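Local coordinates for fimbria adhesin protein (Klebsiella pneumoniae, PDB 3U4K) that binds human collagen V through its receptor-binding domain, the part present here, and so probably attaches fimbriated bacteria to host tissue, at residues 53-58 with 137-142; 65-70 with 125-130; 146-151 with 177-182. One frame throughout, in Å; residues are numbered along the deposited sequence.

All three contacts pair antiparallel backbone in the jelly-roll receptor-binding domain, and all are partly buried. Contact 1 is the most central, 11 Å from the chain's centre to its own; contacts 2 and 3 each lie 21 Å out, towards opposite ends, their centres 42 Å apart. Contacts 1 and 3 touch: Ile139 CD1 meets Ile177 CD1, packing two sheets together, and Lys141 CG lies 3.7 Å from Thr146 CG2, strand against loop. Contacts 1 and 2 both contain a classic bulge. Contact 1 combines four backbone bonds and aliphatic packing with a hydroxyl-carboxylate bond on one face, contact 2 flanks its bulge with aromatic rings, and contact 3 relies chiefly on backbone and serine hydroxyls.

Contact 1 (53-58 with 137-142); sequences VIATKT and LDIIKT
Ile54 and Ala55 both face Ile139 in a classic beta bulge on the antiparallel pairing of strands 53-61 and 133-141 of the jelly roll. The short segments 55-58 and 137-141 run at 172° to each other, and the register slips by one residue between the Val53-Ile140 and Ala55-Ile139 pairs. Around the bulge, Ile54 N donates to Ile139 O, while Ile139 N returns a bond to Ala55 O at 2.8 Å. Beyond it, Lys57 and Leu137 form a regular hydrogen-bonded pair, each N giving to the other's O.

The Ile54 side chain lies along the opposing backbone. Its CB starts 3.5 Å from Ile139 O; CG1, which stands opposite the carbonyl carbon (chi1 -54°), is about equally far from that oxygen and from Lys141 N. With chi2 at 164° the chain continues outstretched. Ile54 CD1 ends 3.5 Å from Lys141 N. The same methyl touches Ile139 CG2 and Lys141 CB, and so bridges two side chains of the facing strand. Lys141 carries its amine away from this point, to the carbonyls of Leu48 and Ser45. Ile54 also packs on Ile103, and Ile139 on Leu105, of strand 103-111, which pairs with the other edge of strand 133-141.

Val53, Thr56, Asp138 and Ile140 share the face away from Ala55, Ile139, Lys57 and Leu137. There Val53 CG2 meets Ile140 CD1 at 3.8 Å, the two side chains crossing at a slant. Thr56 and Asp138 lie side by side, pointing the same way. The carboxylate divides its oxygens: OD2 forms a salt bridge with Arg106, while Asp138 OD1, met nearly end-on, accepts the hydroxyl of Thr56 OG1 at 2.7 Å.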
loop_
_atom_site.group_PDB
_atom_site.type_symbol
_atom_site.label_atom_id
_atom_site.label_comp_id
_atom_site.label_asym_id
_atom_site.label_seq_id
_atom_site.Cartn_x
_atom_site.Cartn_y
_atom_site.Cartn_z
ATOM N N VAL A 53 -13.924 1.792 -8.657
ATOM C CA VAL A 53 -13.509 2.046 -7.275
ATOM C C VAL A 53 -14.711 2.040 -6.330
ATOM O O VAL A 53 -15.706 2.729 -6.566
ATOM C CB VAL A 53 -12.710 3.372 -7.152
ATOM C CG1 VAL A 53 -12.663 3.878 -5.717
ATOM C CG2 VAL A 53 -11.300 3.197 -7.687
ATOM N N ILE A 54 -14.608 1.247 -5.268
ATOM C CA ILE A 54 -15.621 1.211 -4.219
ATOM C C ILE A 54 -15.350 2.339 -3.235
ATOM O O ILE A 54 -16.242 3.128 -2.916
ATOM C CB ILE A 54 -15.624 -0.137 -3.466
ATOM C CG1 ILE A 54 -15.756 -1.307 -4.450
ATOM C CG2 ILE A 54 -16.734 -0.167 -2.423
ATOM C CD1 ILE A 54 -15.396 -2.652 -3.857
ATOM N N ALA A 55 -14.110 2.398 -2.758
ATOM C CA ALA A 55 -13.666 3.446 -1.846
ATOM C C ALA A 55 -12.170 3.706 -2.003
ATOM O O ALA A 55 -11.407 2.807 -2.371
ATOM C CB ALA A 55 -14.001 3.083 -0.408
ATOM N N THR A 56 -11.765 4.942 -1.730
ATOM C CA THR A 56 -10.368 5.349 -1.828
ATOM C C THR A 56 -9.970 6.229 -0.640
ATOM O O THR A 56 -10.805 6.954 -0.089
ATOM C CB THR A 56 -10.078 6.062 -3.172
ATOM O OG1 THR A 56 -8.672 6.293 -3.305
ATOM C CG2 THR A 56 -10.817 7.393 -3.274
ATOM N N LYS A 57 -8.704 6.150 -0.239
ATOM C CA LYS A 57 -8.180 7.026 0.812
ATOM C C LYS A 57 -6.730 7.418 0.555
ATOM O O LYS A 57 -5.917 6.589 0.134
ATOM C CB LYS A 57 -8.326 6.388 2.193
ATOM C CG LYS A 57 -8.390 7.398 3.326
ATOM C CD LYS A 57 -8.818 6.752 4.634
ATOM C CE LYS A 57 -9.586 7.726 5.516
ATOM N NZ LYS A 57 -8.840 8.991 5.760
ATOM N N THR A 58 -6.415 8.682 0.826
ATOM C CA THR A 58 -5.092 9.235 0.548
ATOM C C THR A 58 -4.468 9.891 1.779
ATOM O O THR A 58 -5.070 10.766 2.400
ATOM C CB THR A 58 -5.142 10.223 -0.638
ATOM O OG1 THR A 58 -5.349 9.489 -1.848
ATOM C CG2 THR A 58 -3.855 11.015 -0.760
ATOM N N LEU A 137 -4.587 4.225 -1.130
ATOM C CA LEU A 137 -5.178 2.890 -1.134
ATOM C C LEU A 137 -6.500 2.898 -1.903
ATOM O O LEU A 137 -7.367 3.744 -1.668
ATOM C CB LEU A 137 -5.391 2.394 0.300
ATOM C CG LEU A 137 -6.123 1.066 0.530
ATOM C CD1 LEU A 137 -5.372 -0.111 -0.077
ATOM C CD2 LEU A 137 -6.369 0.827 2.012
ATOM N N ASP A 138 -6.635 1.956 -2.831
ATOM C CA ASP A 138 -7.853 1.813 -3.623
ATOM C C ASP A 138 -8.532 0.483 -3.345
ATOM O O ASP A 138 -7.895 -0.573 -3.413
ATOM C CB ASP A 138 -7.548 1.923 -5.119
ATOM C CG ASP A 138 -7.374 3.358 -5.585
ATOM O OD1 ASP A 138 -7.768 4.289 -4.848
ATOM O OD2 ASP A 138 -6.848 3.554 -6.703
ATOM N N ILE A 139 -9.820 0.543 -3.021
ATOM C CA ILE A 139 -10.641 -0.659 -2.900
ATOM C C ILE A 139 -11.440 -0.853 -4.190
ATOM O O ILE A 139 -12.268 -0.013 -4.557
ATOM C CB ILE A 139 -11.562 -0.608 -1.665
ATOM C CG1 ILE A 139 -10.727 -0.463 -0.388
ATOM C CG2 ILE A 139 -12.419 -1.864 -1.590
ATOM C CD1 ILE A 139 -11.525 -0.061 0.834
ATOM N N ILE A 140 -11.165 -1.965 -4.870
ATOM C CA ILE A 140 -11.706 -2.248 -6.198
ATOM C C ILE A 140 -12.709 -3.396 -6.142
ATOM O O ILE A 140 -12.515 -4.361 -5.391
ATOM C CB ILE A 140 -10.571 -2.630 -7.187
ATOM C CG1 ILE A 140 -9.400 -1.631 -7.119
ATOM C CG2 ILE A 140 -11.099 -2.807 -8.611
ATOM C CD1 ILE A 140 -9.730 -0.208 -7.525
ATOM N N LYS A 141 -13.775 -3.284 -6.936
ATOM C CA LYS A 141 -14.731 -4.373 -7.120
ATOM C C LYS A 141 -14.199 -5.381 -8.148
ATOM O O LYS A 141 -14.163 -5.096 -9.349
ATOM C CB LYS A 141 -16.095 -3.818 -7.541
ATOM C CG LYS A 141 -17.236 -4.823 -7.475
ATOM C CD LYS A 141 -18.590 -4.136 -7.538
ATOM C CE LYS A 141 -19.735 -5.136 -7.450
ATOM N NZ LYS A 141 -21.053 -4.459 -7.292
ATOM N N THR A 142 -13.783 -6.549 -7.652
ATOM C CA THR A 142 -13.144 -7.599 -8.459
ATOM C C THR A 142 -14.159 -8.443 -9.234
ATOM O O THR A 142 -13.927 -8.795 -10.391
ATOM C CB THR A 142 -12.285 -8.536 -7.574
ATOM O OG1 THR A 142 -11.322 -7.766 -6.845
ATOM C CG2 THR A 142 -11.562 -9.599 -8.406
#

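Contact 2 (65-70 with 125-130); sequences NTIYVT and GSSFRL
Asn65 meets Arg129 through its backbone: its carbonyl O is 3.9 Å from Arg129 CD, alongside the aliphatic part of the arginine. One residue on, Thr66 O approaches Arg129 CG at 3.4 Å. The arginine chain bends at chi3 (-65°), and NH1 is hydrogen-bonded to Asn64 O, just before the segment, so backbone oxygens of neighbouring residues meet both its methylenes and its charged end.

Ile67 spreads its two branches over different partners. CD1 touches Arg129 CG, the side chains crossing at an angle, whereas CG2 lies 3.5 Å from Phe128 O and also reaches Ser127 CB. At Tyr68 the chain turns a corner and the pairing takes the form of a classic beta bulge: Tyr68 and Val69 both face Phe128. Tyr68 N donates to Phe128 O at 2.9 Å, with 152° at the hydrogen; Val69 N adds a weak bond to the same oxygen. The bulge interrupts the antiparallel pairing of strand 67-71 with the short strand 128-129 at one end of the jelly-roll domain. Strand 26-28 lines the other edge of 67-71, tied to it by the Cys26-Cys71 disulfide.

The Tyr68 and Leu130 side chains cross at about a right angle. Leu130 CD1 sits over one face of the tyrosine ring, 3.9 Å from the ring centroid and 16° off the normal, a CH-pi contact displaced slightly towards the rim. Leu130 CB approaches CE2 of the same ring, and both residues also pack on Tyr33.

Val69 O accepts Phe128 N in the hydrogen-bonded pair and also lies near the edge of the phenyl ring, 3.4 Å from CD2. Val69 CB touches that CD2 as well, and both side chains pack on Leu77. Thr70 then presents CA to Ser126 O, a CA-H...O contact at 3.5 Å, while its OG1 bonds to Ser29.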
loop_
_atom_site.group_PDB
_atom_site.type_symbol
_atom_site.label_atom_id
_atom_site.label_comp_id
_atom_site.label_asym_id
_atom_site.label_seq_id
_atom_site.Cartn_x
_atom_site.Cartn_y
_atom_site.Cartn_z
ATOM N N ASN A 65 13.315 16.786 6.010
ATOM C CA ASN A 65 14.772 16.832 6.065
ATOM C C ASN A 65 15.398 15.557 6.634
ATOM O O ASN A 65 16.617 15.376 6.571
ATOM C CB ASN A 65 15.239 18.057 6.855
ATOM C CG ASN A 65 15.165 19.341 6.043
ATOM O OD1 ASN A 65 15.232 19.322 4.811
ATOM N ND2 ASN A 65 15.035 20.468 6.734
ATOM N N THR A 66 14.553 14.676 7.170
ATOM C CA THR A 66 14.993 13.447 7.828
ATOM C C THR A 66 15.648 12.484 6.841
ATOM O O THR A 66 15.165 12.304 5.717
ATOM C CB THR A 66 13.821 12.744 8.545
ATOM O OG1 THR A 66 13.063 13.706 9.284
ATOM C CG2 THR A 66 14.327 11.675 9.508
ATOM N N ILE A 67 16.753 11.880 7.280
ATOM C CA ILE A 67 17.523 10.933 6.474
ATOM C C ILE A 67 17.216 9.510 6.938
ATOM O O ILE A 67 17.433 9.168 8.103
ATOM C CB ILE A 67 19.054 11.184 6.584
ATOM C CG1 ILE A 67 19.394 12.687 6.651
ATOM C CG2 ILE A 67 19.806 10.465 5.468
ATOM C CD1 ILE A 67 19.098 13.492 5.399
ATOM N N TYR A 68 16.714 8.685 6.025
ATOM C CA TYR A 68 16.336 7.314 6.354
ATOM C C TYR A 68 17.440 6.324 6.011
ATOM O O TYR A 68 17.601 5.319 6.698
ATOM C CB TYR A 68 15.020 6.920 5.664
ATOM C CG TYR A 68 13.841 7.787 6.058
ATOM C CD1 TYR A 68 13.017 7.438 7.126
ATOM C CD2 TYR A 68 13.562 8.964 5.370
ATOM C CE1 TYR A 68 11.945 8.238 7.495
ATOM C CE2 TYR A 68 12.497 9.771 5.731
ATOM C CZ TYR A 68 11.691 9.403 6.790
ATOM O OH TYR A 68 10.632 10.209 7.135
ATOM N N VAL A 69 18.191 6.607 4.949
ATOM C CA VAL A 69 19.332 5.771 4.553
ATOM C C VAL A 69 20.594 6.622 4.391
ATOM O O VAL A 69 20.568 7.668 3.734
ATOM C CB VAL A 69 19.060 4.983 3.251
ATOM C CG1 VAL A 69 20.186 4.004 2.959
ATOM C CG2 VAL A 69 17.740 4.236 3.340
ATOM N N THR A 70 21.687 6.156 4.995
ATOM C CA THR A 70 22.980 6.838 4.966
ATOM C C THR A 70 24.089 5.839 4.645
ATOM O O THR A 70 24.083 4.717 5.151
ATOM C CB THR A 70 23.271 7.516 6.320
ATOM O OG1 THR A 70 22.126 8.278 6.722
ATOM C CG2 THR A 70 24.479 8.443 6.230
ATOM N N GLY A 125 23.554 8.230 -4.392
ATOM C CA GLY A 125 23.853 9.250 -3.387
ATOM C C GLY A 125 24.508 8.640 -2.165
ATOM O O GLY A 125 24.860 7.458 -2.164
ATOM N N SER A 126 24.674 9.449 -1.125
ATOM C CA SER A 126 25.274 8.988 0.126
ATOM C C SER A 126 24.315 9.191 1.294
ATOM O O SER A 126 24.439 8.537 2.329
ATOM C CB SER A 126 26.599 9.707 0.384
ATOM O OG SER A 126 26.419 11.112 0.383
ATOM N N SER A 127 23.372 10.114 1.115
ATOM C CA SER A 127 22.258 10.320 2.039
ATOM C C SER A 127 20.947 10.220 1.265
ATOM O O SER A 127 20.874 10.613 0.095
ATOM C CB SER A 127 22.355 11.685 2.721
ATOM O OG SER A 127 23.293 11.665 3.779
ATOM N N PHE A 128 19.915 9.689 1.919
ATOM C CA PHE A 128 18.630 9.460 1.265
ATOM C C PHE A 128 17.455 9.918 2.120
ATOM O O PHE A 128 17.271 9.450 3.248
ATOM C CB PHE A 128 18.474 7.982 0.891
ATOM C CG PHE A 128 19.527 7.481 -0.056
ATOM C CD1 PHE A 128 19.312 7.495 -1.429
ATOM C CD2 PHE A 128 20.741 6.989 0.424
ATOM C CE1 PHE A 128 20.283 7.031 -2.305
ATOM C CE2 PHE A 128 21.717 6.531 -0.448
ATOM C CZ PHE A 128 21.486 6.550 -1.816
ATOM N N ARG A 129 16.675 10.846 1.573
ATOM C CA ARG A 129 15.436 11.302 2.197
ATOM C C ARG A 129 14.237 10.645 1.521
ATOM O O ARG A 129 14.356 10.095 0.419
ATOM C CB ARG A 129 15.291 12.823 2.077
ATOM C CG ARG A 129 16.347 13.643 2.798
ATOM C CD ARG A 129 16.063 15.137 2.701
ATOM N NE ARG A 129 16.138 15.656 1.331
ATOM C CZ ARG A 129 15.086 15.995 0.582
ATOM N NH1 ARG A 129 13.846 15.880 1.051
ATOM N NH2 ARG A 129 15.279 16.458 -0.647
ATOM N N LEU A 130 13.085 10.704 2.190
ATOM C CA LEU A 130 11.816 10.346 1.566
ATOM C C LEU A 130 11.168 11.592 0.996
ATOM O O LEU A 130 10.924 12.565 1.717
ATOM C CB LEU A 130 10.874 9.661 2.555
ATOM C CG LEU A 130 10.971 8.138 2.655
ATOM C CD1 LEU A 130 10.110 7.636 3.804
ATOM C CD2 LEU A 130 10.572 7.464 1.348
#

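Contact 3 (146-151 with 177-182); sequences TGSGTL and IVSPSC
This is an edge-strand pairing that gives way to a serine-rich loop contact: strand 149-150 flanks strand 175-178, which has 40-43 on its other side, in a small mixed sheet of the domain. A single antiparallel hydrogen-bonded pair defines the strand part. Gly149 N gives to Ile177 O at 2.9 Å, and Ile177 N gives to Gly149 O at 2.8 Å, with 158° at the hydrogen.

Past this pair, serines take over from regular backbone bonding. Ser148 CA approaches Ile177 O in a CA-H...O contact. The Ser148 hydroxyl, swung to the side opposite its own carbonyl carbon (chi1 -76°), accepts a weak bond from Ser179 N at 3.0 Å. Ser179 points towards the other segment, with OG held between its backbone N and carbonyl carbon (chi1 49°). This brings Ser179 OG to 2.7 Å from Thr146 O, a possible acceptor; Gly147 O is also close, but a bond there is doubtful. Val44 packs on Ser179 and Ile177 from a nearby loop.

Which carbonyl takes the single Ser179 hydroxyl proton, or whether both share it, is not settled, implying that beyond the strand pair polar bonding rests on this one proton and the weak Ser179 N bond.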
loop_
_atom_site.group_PDB
_atom_site.type_symbol
_atom_site.label_atom_id
_atom_site.label_comp_id
_atom_site.label_asym_id
_atom_site.label_seq_id
_atom_site.Cartn_x
_atom_site.Cartn_y
_atom_site.Cartn_z
ATOM N N THR A 146 -19.958 -9.571 -4.568
ATOM C CA THR A 146 -19.009 -9.194 -3.516
ATOM C C THR A 146 -19.424 -9.707 -2.140
ATOM O O THR A 146 -20.599 -9.640 -1.775
ATOM C CB THR A 146 -18.819 -7.664 -3.435
ATOM O OG1 THR A 146 -20.091 -7.022 -3.282
ATOM C CG2 THR A 146 -18.137 -7.138 -4.687
ATOM N N GLY A 147 -18.451 -10.207 -1.382
ATOM C CA GLY A 147 -18.696 -10.715 -0.032
ATOM C C GLY A 147 -18.525 -9.644 1.027
ATOM O O GLY A 147 -18.371 -8.466 0.710
ATOM N N SER A 148 -18.560 -10.057 2.289
ATOM C CA SER A 148 -18.372 -9.144 3.410
ATOM C C SER A 148 -17.223 -9.611 4.295
ATOM O O SER A 148 -16.719 -10.722 4.127
ATOM C CB SER A 148 -19.660 -9.021 4.232
ATOM O OG SER A 148 -20.611 -8.205 3.573
ATOM N N GLY A 149 -16.807 -8.759 5.231
ATOM C CA GLY A 149 -15.739 -9.103 6.166
ATOM C C GLY A 149 -14.862 -7.937 6.585
ATOM O O GLY A 149 -14.994 -6.823 6.070
ATOM N N THR A 150 -13.968 -8.207 7.535
ATOM C CA THR A 150 -13.000 -7.227 8.019
ATOM C C THR A 150 -11.601 -7.695 7.639
ATOM O O THR A 150 -11.276 -8.876 7.782
ATOM C CB THR A 150 -13.086 -7.059 9.548
ATOM O OG1 THR A 150 -14.448 -6.833 9.928
ATOM C CG2 THR A 150 -12.241 -5.886 10.020
ATOM N N LEU A 151 -10.783 -6.770 7.145
ATOM C CA LEU A 151 -9.427 -7.093 6.704
ATOM C C LEU A 151 -8.503 -7.417 7.871
ATOM O O LEU A 151 -8.652 -6.864 8.963
ATOM C CB LEU A 151 -8.848 -5.960 5.860
ATOM C CG LEU A 151 -9.519 -5.754 4.502
ATOM C CD1 LEU A 151 -9.078 -4.443 3.880
ATOM C CD2 LEU A 151 -9.213 -6.915 3.574
ATOM N N ILE A 177 -15.684 -4.199 5.201
ATOM C CA ILE A 177 -16.437 -4.163 3.949
ATOM C C ILE A 177 -17.737 -4.942 4.100
ATOM O O ILE A 177 -17.721 -6.146 4.364
ATOM C CB ILE A 177 -15.624 -4.744 2.773
ATOM C CG1 ILE A 177 -14.268 -4.038 2.637
ATOM C CG2 ILE A 177 -16.422 -4.682 1.476
ATOM C CD1 ILE A 177 -14.339 -2.540 2.429
ATOM N N VAL A 178 -18.855 -4.242 3.933
ATOM C CA VAL A 178 -20.180 -4.835 4.081
ATOM C C VAL A 178 -20.990 -4.644 2.802
ATOM O O VAL A 178 -21.533 -3.571 2.552
ATOM C CB VAL A 178 -20.936 -4.244 5.295
ATOM C CG1 VAL A 178 -22.336 -4.832 5.407
ATOM C CG2 VAL A 178 -20.162 -4.488 6.585
ATOM N N SER A 179 -21.050 -5.688 1.982
ATOM C CA SER A 179 -21.923 -5.689 0.815
ATOM C C SER A 179 -23.191 -6.479 1.133
ATOM O O SER A 179 -23.108 -7.650 1.511
ATOM C CB SER A 179 -21.209 -6.268 -0.410
ATOM O OG SER A 179 -20.569 -7.494 -0.107
ATOM N N PRO A 180 -24.369 -5.833 1.000
ATOM C CA PRO A 180 -25.651 -6.471 1.318
ATOM C C PRO A 180 -25.979 -7.637 0.381
ATOM O O PRO A 180 -25.887 -7.502 -0.842
ATOM C CB PRO A 180 -26.667 -5.332 1.160
ATOM C CG PRO A 180 -26.007 -4.345 0.262
ATOM C CD PRO A 180 -24.543 -4.433 0.570
ATOM N N SER A 181 -26.355 -8.769 0.971
ATOM C CA SER A 181 -26.611 -9.997 0.219
ATOM C C SER A 181 -28.096 -10.232 -0.061
ATOM O O SER A 181 -28.962 -9.850 0.729
ATOM C CB SER A 181 -26.023 -11.200 0.957
ATOM O OG SER A 181 -26.483 -11.236 2.297
ATOM N N CYS A 182 -28.366 -10.862 -1.202
ATOM C CA CYS A 182 -29.714 -11.254 -1.592
ATOM C C CYS A 182 -29.825 -12.775 -1.568
ATOM O O CYS A 182 -29.241 -13.459 -2.411
ATOM C CB CYS A 182 -30.044 -10.720 -2.985
ATOM S SG CYS A 182 -31.737 -11.067 -3.518
#